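Short-chain dehydrogenase/reductase SDR (Burkholderia phymatum, PDB 5IG2) binds NAD and probably works as an oxidoreductase on CH-OH groups, as other short-chain dehydrogenases/reductases do. Local coordinates at residues C191-V199 / R256-P264. Residues are numbered along the deposited sequence; the frame is centred on the assembly and turned at random.
Sequences CSLLCPAFV and RRFYILTHP. With NAD (nicotinamide-adenine-dinucleotide), chain F.
The F258 ring takes L193 CB over one face, a CH-pi contact with CB 4.1 Å from the ring centroid. At its edge lies C191 SG, in the ring plane and 3.9 Å from F258 CE1, a sulfur-aromatic contact. F258 CD2 lies over the centre of one Y259 face, so the edge of F258 meets the face of Y259. The H263 ring has A197 CB over one face, offset toward the rim, and V199 CG2 at its edge, 3.5 Å from H263 CE1. F258 CG is anti to the backbone N (chi1 179°), which brings the ring back beside strand 189-194. These groups flank the pairing of the last two parallel strands of the Rossmann fold, 189-194 and 259-260. Three backbone hydrogen bonds run along the pairing: L193 N to F258 O, I260 N to L193 O and C195 N to I260 O. L193 and Y259 point to one face of the sheet, toward helix 162-185, where Y259 OH is hydrogen-bonded to E176. L194 and I260 point to the other, toward helix 242-254. There L194 CD1 touches both I260 CG2, at 3.7 Å, and T262 CG2. S192 OG donates to R257 O at 2.7 Å, from above the carbonyl plane, and is also hydrogen-bonded to H145. The edge strand 259-260 lies near a second subunit, whose N282 OD1 is hydrogen-bonded to F258 N. Beyond the strands, P196 to V199 line the nicotinamide pocket. V199 N donates to NAD O7N, and V199 O accepts from NAD N7N. T262 OG1 lies 3.4 Å from P196 CA and shares a hydrogen bond with H263 ND1, which restrains the ring's rotation. At the ring's other nitrogen, a water in the ring plane lies 2.8 Å from H263 NE2 and donates to F198 O.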
ATOM      1  N   CYS B 191     -29.866  49.868 -21.066  1.00 18.08           N
ATOM      2  CA  CYS B 191     -28.592  49.328 -21.514  1.00 14.26           C
ATOM      3  C   CYS B 191     -27.541  49.459 -20.414  1.00 14.95           C
ATOM      4  O   CYS B 191     -27.699  50.232 -19.465  1.00 15.92           O
ATOM      5  CB  CYS B 191     -28.137  50.009 -22.808  1.00 11.82           C
ATOM      6  SG  CYS B 191     -27.726  51.758 -22.649  1.00 16.26           S
ATOM      7  N   SER B 192     -26.474  48.670 -20.548  1.00 13.19           N
ATOM      8  CA  SER B 192     -25.361  48.684 -19.608  1.00 15.65           C
ATOM      9  C   SER B 192     -24.048  48.558 -20.370  1.00 15.83           C
ATOM     10  O   SER B 192     -23.998  48.076 -21.505  1.00 14.19           O
ATOM     11  CB  SER B 192     -25.444  47.551 -18.575  1.00 14.45           C
ATOM     12  OG  SER B 192     -26.626  47.629 -17.787  1.00 17.14           O
ATOM     13  N   LEU B 193     -22.974  48.963 -19.703  1.00 13.89           N
ATOM     14  CA  LEU B 193     -21.648  49.036 -20.296  1.00 12.65           C
ATOM     15  C   LEU B 193     -20.696  48.236 -19.415  1.00 11.88           C
ATOM     16  O   LEU B 193     -20.436  48.625 -18.271  1.00 12.52           O
ATOM     17  CB  LEU B 193     -21.199  50.496 -20.420  1.00 13.83           C
ATOM     18  CG  LEU B 193     -19.773  50.778 -20.922  1.00 14.23           C
ATOM     19  CD1 LEU B 193     -19.577  50.254 -22.348  1.00 10.25           C
ATOM     20  CD2 LEU B 193     -19.446  52.270 -20.815  1.00 11.73           C
ATOM     21  N   LEU B 194     -20.154  47.142 -19.952  1.00 12.48           N
ATOM     22  CA  LEU B 194     -19.286  46.237 -19.200  1.00 15.66           C
ATOM     23  C   LEU B 194     -17.816  46.549 -19.491  1.00 13.78           C
ATOM     24  O   LEU B 194     -17.381  46.480 -20.648  1.00 14.15           O
ATOM     25  CB  LEU B 194     -19.610  44.786 -19.551  1.00 11.87           C
ATOM     26  CG  LEU B 194     -18.727  43.703 -18.940  1.00  9.47           C
ATOM     27  CD1 LEU B 194     -18.834  43.726 -17.421  1.00  9.20           C
ATOM     28  CD2 LEU B 194     -19.132  42.345 -19.482  1.00 10.73           C
ATOM     29  N   CYS B 195     -17.045  46.860 -18.437  1.00 11.88           N
ATOM     30  CA  CYS B 195     -15.647  47.298 -18.565  1.00 10.97           C
ATOM     31  C   CYS B 195     -14.713  46.484 -17.675  1.00 14.01           C
ATOM     32  O   CYS B 195     -14.254  46.972 -16.627  1.00 14.93           O
ATOM     33  CB  CYS B 195     -15.515  48.783 -18.227  1.00 13.43           C
ATOM     34  SG  CYS B 195     -16.461  49.891 -19.315  1.00 15.80           S
ATOM     35  N   PRO B 196     -14.381  45.256 -18.070  1.00 12.80           N
ATOM     36  CA  PRO B 196     -13.511  44.414 -17.245  1.00 12.63           C
ATOM     37  C   PRO B 196     -12.035  44.680 -17.492  1.00 12.84           C
ATOM     38  O   PRO B 196     -11.633  45.205 -18.531  1.00 10.65           O
ATOM     39  CB  PRO B 196     -13.866  42.985 -17.691  1.00 12.50           C
ATOM     40  CG  PRO B 196     -15.043  43.126 -18.620  1.00 12.64           C
ATOM     41  CD  PRO B 196     -14.950  44.499 -19.191  1.00  8.65           C
ATOM     42  N   ALA B 197     -11.230  44.306 -16.492  1.00 13.52           N
ATOM     43  CA  ALA B 197      -9.790  44.177 -16.656  1.00 10.17           C
ATOM     44  C   ALA B 197      -9.481  42.747 -17.096  1.00 13.61           C
ATOM     45  O   ALA B 197     -10.378  41.979 -17.455  1.00 14.69           O
ATOM     46  CB  ALA B 197      -9.064  44.561 -15.368  1.00 11.23           C
ATOM     47  N   PHE B 198      -8.210  42.360 -17.065  1.00 13.70           N
ATOM     48  CA  PHE B 198      -7.813  41.089 -17.670  1.00 16.80           C
ATOM     49  C   PHE B 198      -8.470  39.902 -16.969  1.00 15.97           C
ATOM     50  O   PHE B 198      -8.462  39.807 -15.739  1.00 15.08           O
ATOM     51  CB  PHE B 198      -6.294  40.941 -17.630  1.00 14.96           C
ATOM     52  CG  PHE B 198      -5.562  42.075 -18.272  1.00 18.31           C
ATOM     53  CD1 PHE B 198      -5.572  42.230 -19.646  1.00 19.18           C
ATOM     54  CD2 PHE B 198      -4.856  42.985 -17.498  1.00 19.42           C
ATOM     55  CE1 PHE B 198      -4.893  43.272 -20.235  1.00 24.48           C
ATOM     56  CE2 PHE B 198      -4.180  44.018 -18.079  1.00 24.90           C
ATOM     57  CZ  PHE B 198      -4.196  44.167 -19.452  1.00 25.30           C
ATOM     58  N   VAL B 199      -9.030  38.993 -17.767  1.00 11.44           N
ATOM     59  CA  VAL B 199      -9.692  37.770 -17.307  1.00 10.66           C
ATOM     60  C   VAL B 199      -9.227  36.628 -18.205  1.00 14.68           C
ATOM     61  O   VAL B 199      -9.141  36.829 -19.429  1.00 12.78           O
ATOM     62  CB  VAL B 199     -11.223  37.910 -17.372  1.00  9.45           C
ATOM     63  CG1 VAL B 199     -11.899  36.596 -17.010  1.00 10.92           C
ATOM     64  CG2 VAL B 199     -11.697  39.028 -16.469  1.00 10.59           C
ATOM     65  N   ARG B 256     -30.443  47.283 -13.318  1.00 20.51           N
ATOM     66  CA  ARG B 256     -30.353  48.190 -14.464  1.00 21.59           C
ATOM     67  C   ARG B 256     -29.274  49.244 -14.260  1.00 20.38           C
ATOM     68  O   ARG B 256     -29.430  50.404 -14.638  1.00 21.70           O
ATOM     69  CB  ARG B 256     -31.711  48.833 -14.763  1.00 26.89           C
ATOM     70  CG  ARG B 256     -32.751  47.813 -15.247  1.00 28.78           C
ATOM     71  CD  ARG B 256     -34.056  48.480 -15.608  1.00 33.44           C
ATOM     72  NE  ARG B 256     -35.065  47.525 -16.069  1.00 36.26           N
ATOM     73  CZ  ARG B 256     -35.863  46.828 -15.258  1.00 39.96           C
ATOM     74  NH1 ARG B 256     -35.757  46.957 -13.942  1.00 40.89           N
ATOM     75  NH2 ARG B 256     -36.765  45.993 -15.759  1.00 38.37           N
ATOM     76  N   ARG B 257     -28.162  48.829 -13.667  1.00 20.01           N
ATOM     77  CA  ARG B 257     -27.028  49.724 -13.481  1.00 20.22           C
ATOM     78  C   ARG B 257     -26.233  49.821 -14.777  1.00 19.19           C
ATOM     79  O   ARG B 257     -25.964  48.809 -15.429  1.00 17.95           O
ATOM     80  CB  ARG B 257     -26.133  49.224 -12.348  1.00 20.27           C
ATOM     81  CG  ARG B 257     -24.924  50.109 -12.104  1.00 25.67           C
ATOM     82  CD  ARG B 257     -24.169  49.734 -10.841  1.00 29.79           C
ATOM     83  NE  ARG B 257     -23.101  48.773 -11.091  1.00 32.49           N
ATOM     84  CZ  ARG B 257     -23.115  47.511 -10.667  1.00 38.05           C
ATOM     85  NH1 ARG B 257     -24.149  47.045  -9.970  1.00 36.49           N
ATOM     86  NH2 ARG B 257     -22.087  46.715 -10.933  1.00 40.01           N
ATOM     87  N   PHE B 258     -25.838  51.043 -15.141  1.00 17.14           N
ATOM     88  CA  PHE B 258     -25.189  51.255 -16.434  1.00 15.39           C
ATOM     89  C   PHE B 258     -23.723  50.809 -16.435  1.00 14.37           C
ATOM     90  O   PHE B 258     -23.322  49.972 -17.249  1.00 14.92           O
ATOM     91  CB  PHE B 258     -25.295  52.728 -16.851  1.00 15.88           C
ATOM     92  CG  PHE B 258     -24.631  53.015 -18.168  1.00 14.60           C
ATOM     93  CD1 PHE B 258     -25.272  52.709 -19.357  1.00 14.94           C
ATOM     94  CD2 PHE B 258     -23.350  53.547 -18.219  1.00 16.79           C
ATOM     95  CE1 PHE B 258     -24.653  52.949 -20.575  1.00 16.63           C
ATOM     96  CE2 PHE B 258     -22.725  53.783 -19.439  1.00 13.84           C
ATOM     97  CZ  PHE B 258     -23.384  53.480 -20.615  1.00 14.01           C
ATOM     98  N   TYR B 259     -22.894  51.388 -15.563  1.00 14.99           N
ATOM     99  CA  TYR B 259     -21.465  51.081 -15.557  1.00 12.59           C
ATOM    100  C   TYR B 259     -21.205  49.796 -14.792  1.00 15.72           C
ATOM    101  O   TYR B 259     -21.513  49.708 -13.598  1.00 17.66           O
ATOM    102  CB  TYR B 259     -20.660  52.214 -14.921  1.00 12.36           C
ATOM    103  CG  TYR B 259     -20.593  53.464 -15.757  1.00 13.75           C
ATOM    104  CD1 TYR B 259     -19.792  53.515 -16.897  1.00 12.09           C
ATOM    105  CD2 TYR B 259     -21.337  54.590 -15.419  1.00 15.93           C
ATOM    106  CE1 TYR B 259     -19.729  54.659 -17.670  1.00 16.63           C
ATOM    107  CE2 TYR B 259     -21.286  55.744 -16.192  1.00 18.12           C
ATOM    108  CZ  TYR B 259     -20.483  55.768 -17.316  1.00 16.93           C
ATOM    109  OH  TYR B 259     -20.419  56.907 -18.075  1.00 15.25           O
ATOM    110  N   ILE B 260     -20.598  48.821 -15.448  1.00 11.27           N
ATOM    111  CA  ILE B 260     -20.217  47.581 -14.783  1.00 12.70           C
ATOM    112  C   ILE B 260     -18.695  47.504 -14.800  1.00 16.45           C
ATOM    113  O   ILE B 260     -18.096  47.114 -15.810  1.00 15.41           O
ATOM    114  CB  ILE B 260     -20.851  46.358 -15.438  1.00 11.37           C
ATOM    115  CG1 ILE B 260     -22.326  46.660 -15.749  1.00 14.56           C
ATOM    116  CG2 ILE B 260     -20.686  45.164 -14.504  1.00 11.83           C
ATOM    117  CD1 ILE B 260     -23.008  45.630 -16.629  1.00 15.54           C
ATOM    118  N   LEU B 261     -18.066  47.878 -13.688  1.00 15.44           N
ATOM    119  CA  LEU B 261     -16.618  47.800 -13.521  1.00 15.17           C
ATOM    120  C   LEU B 261     -16.353  46.610 -12.610  1.00 13.33           C
ATOM    121  O   LEU B 261     -16.352  46.735 -11.388  1.00 18.75           O
ATOM    122  CB  LEU B 261     -16.050  49.091 -12.938  1.00 16.83           C
ATOM    123  CG  LEU B 261     -15.597  50.186 -13.902  1.00 23.13           C
ATOM    124  CD1 LEU B 261     -16.667  50.539 -14.915  1.00 21.14           C
ATOM    125  CD2 LEU B 261     -15.186  51.433 -13.118  1.00 27.46           C
ATOM    126  N   THR B 262     -16.137  45.446 -13.217  1.00 13.56           N
ATOM    127  CA  THR B 262     -15.904  44.232 -12.450  1.00 13.64           C
ATOM    128  C   THR B 262     -14.585  44.257 -11.689  1.00 15.53           C
ATOM    129  O   THR B 262     -14.432  43.506 -10.722  1.00 16.40           O
ATOM    130  CB  THR B 262     -15.928  43.025 -13.380  1.00 17.52           C
ATOM    131  OG1 THR B 262     -14.930  43.205 -14.395  1.00 19.31           O
ATOM    132  CG2 THR B 262     -17.290  42.900 -14.040  1.00 17.78           C
ATOM    133  N   HIS B 263     -13.623  45.077 -12.115  1.00 14.25           N
ATOM    134  CA  HIS B 263     -12.304  45.168 -11.491  1.00 14.71           C
ATOM    135  C   HIS B 263     -12.104  46.599 -10.994  1.00 16.65           C
ATOM    136  O   HIS B 263     -11.403  47.400 -11.636  1.00 15.99           O
ATOM    137  CB  HIS B 263     -11.202  44.787 -12.479  1.00 16.31           C
ATOM    138  CG  HIS B 263     -11.274  43.377 -12.976  1.00 16.20           C
ATOM    139  ND1 HIS B 263     -12.222  42.952 -13.881  1.00 15.64           N
ATOM    140  CD2 HIS B 263     -10.486  42.302 -12.724  1.00 16.77           C
ATOM    141  CE1 HIS B 263     -12.027  41.673 -14.153  1.00 15.96           C
ATOM    142  NE2 HIS B 263     -10.979  41.255 -13.464  1.00 16.99           N
ATOM    143  N   PRO B 264     -12.698  46.961  -9.854  1.00 18.19           N
ATOM    144  CA  PRO B 264     -12.629  48.360  -9.405  1.00 18.06           C
ATOM    145  C   PRO B 264     -11.231  48.808  -9.018  1.00 19.57           C
ATOM    146  O   PRO B 264     -11.002  50.017  -8.877  1.00 22.93           O
ATOM    147  CB  PRO B 264     -13.580  48.389  -8.202  1.00 22.53           C
ATOM    148  CG  PRO B 264     -13.552  46.991  -7.686  1.00 23.85           C
ATOM    149  CD  PRO B 264     -13.444  46.115  -8.909  1.00 21.59           C
TER
HETATM  150  PA  NAD F 301     -12.685  35.148 -26.239  1.00 13.13           P
HETATM  151  O1A NAD F 301     -11.698  35.013 -27.331  1.00 13.39           O
HETATM  152  O2A NAD F 301     -12.617  34.015 -25.204  1.00 12.48           O
HETATM  153  O5B NAD F 301     -14.187  35.281 -26.751  1.00 14.29           O
HETATM  154  C5B NAD F 301     -14.528  36.192 -27.813  1.00 11.74           C
HETATM  155  C4B NAD F 301     -15.295  35.404 -28.838  1.00  8.74           C
HETATM  156  O4B NAD F 301     -15.694  36.281 -29.914  1.00 14.11           O
HETATM  157  C3B NAD F 301     -14.534  34.231 -29.482  1.00 13.20           C
HETATM  158  O3B NAD F 301     -15.240  33.005 -29.329  1.00 12.03           O
HETATM  159  C2B NAD F 301     -14.443  34.628 -30.964  1.00 14.67           C
HETATM  160  O2B NAD F 301     -14.543  33.508 -31.836  1.00 14.54           O
HETATM  161  C1B NAD F 301     -15.663  35.527 -31.106  1.00 12.91           C
HETATM  162  N9A NAD F 301     -15.610  36.436 -32.244  1.00 11.50           N
HETATM  163  C8A NAD F 301     -14.524  37.130 -32.708  1.00 12.09           C
HETATM  164  N7A NAD F 301     -14.743  37.782 -33.825  1.00 14.41           N
HETATM  165  C5A NAD F 301     -16.071  37.502 -34.112  1.00 12.36           C
HETATM  166  C6A NAD F 301     -16.911  37.884 -35.173  1.00 14.18           C
HETATM  167  N6A NAD F 301     -16.497  38.587 -36.231  1.00 15.25           N
HETATM  168  N1A NAD F 301     -18.197  37.468 -35.138  1.00 13.34           N
HETATM  169  C2A NAD F 301     -18.598  36.705 -34.114  1.00 13.72           C
HETATM  170  N3A NAD F 301     -17.890  36.258 -33.070  1.00 13.17           N
HETATM  171  C4A NAD F 301     -16.623  36.691 -33.134  1.00 11.34           C
HETATM  172  O3  NAD F 301     -12.469  36.534 -25.493  1.00 12.47           O
HETATM  173  PN  NAD F 301     -13.327  37.297 -24.381  1.00 12.45           P
HETATM  174  O1N NAD F 301     -14.378  36.398 -23.842  1.00 10.03           O
HETATM  175  O2N NAD F 301     -12.358  37.913 -23.448  1.00 12.27           O
HETATM  176  O5D NAD F 301     -13.971  38.435 -25.291  1.00 11.30           O
HETATM  177  C5D NAD F 301     -15.299  38.941 -25.036  1.00  8.90           C
HETATM  178  C4D NAD F 301     -15.223  40.447 -24.973  1.00 11.13           C
HETATM  179  O4D NAD F 301     -14.569  40.868 -23.751  1.00 12.40           O
HETATM  180  C3D NAD F 301     -14.458  41.120 -26.121  1.00 11.50           C
HETATM  181  O3D NAD F 301     -15.187  42.253 -26.577  1.00 12.02           O
HETATM  182  C2D NAD F 301     -13.163  41.576 -25.447  1.00 10.87           C
HETATM  183  O2D NAD F 301     -12.611  42.700 -26.120  1.00 10.46           O
HETATM  184  C1D NAD F 301     -13.705  41.922 -24.069  1.00 11.72           C
HETATM  185  N1N NAD F 301     -12.674  42.065 -22.931  1.00 13.12           N
HETATM  186  C2N NAD F 301     -11.910  41.005 -22.612  1.00 11.09           C
HETATM  187  C3N NAD F 301     -11.006  41.092 -21.569  1.00 10.77           C
HETATM  188  C7N NAD F 301     -10.234  39.919 -21.051  1.00 11.17           C
HETATM  189  O7N NAD F 301      -9.220  40.116 -20.362  1.00 11.71           O
HETATM  190  N7N NAD F 301     -10.597  38.710 -21.447  1.00 12.35           N
HETATM  191  C4N NAD F 301     -10.919  42.286 -20.863  1.00 12.65           C
HETATM  192  C5N NAD F 301     -11.731  43.354 -21.203  1.00 15.31           C
HETATM  193  C6N NAD F 301     -12.605  43.228 -22.253  1.00 14.82           C
HETATM  194  O   HOH W   1     -28.675  51.547 -17.270  1.00 19.28           O
HETATM  195  O   HOH W   2     -13.392  47.253 -13.988  1.00 13.81           O
HETATM  196  O   HOH W   3      -9.579  38.814 -13.642  1.00 19.84           O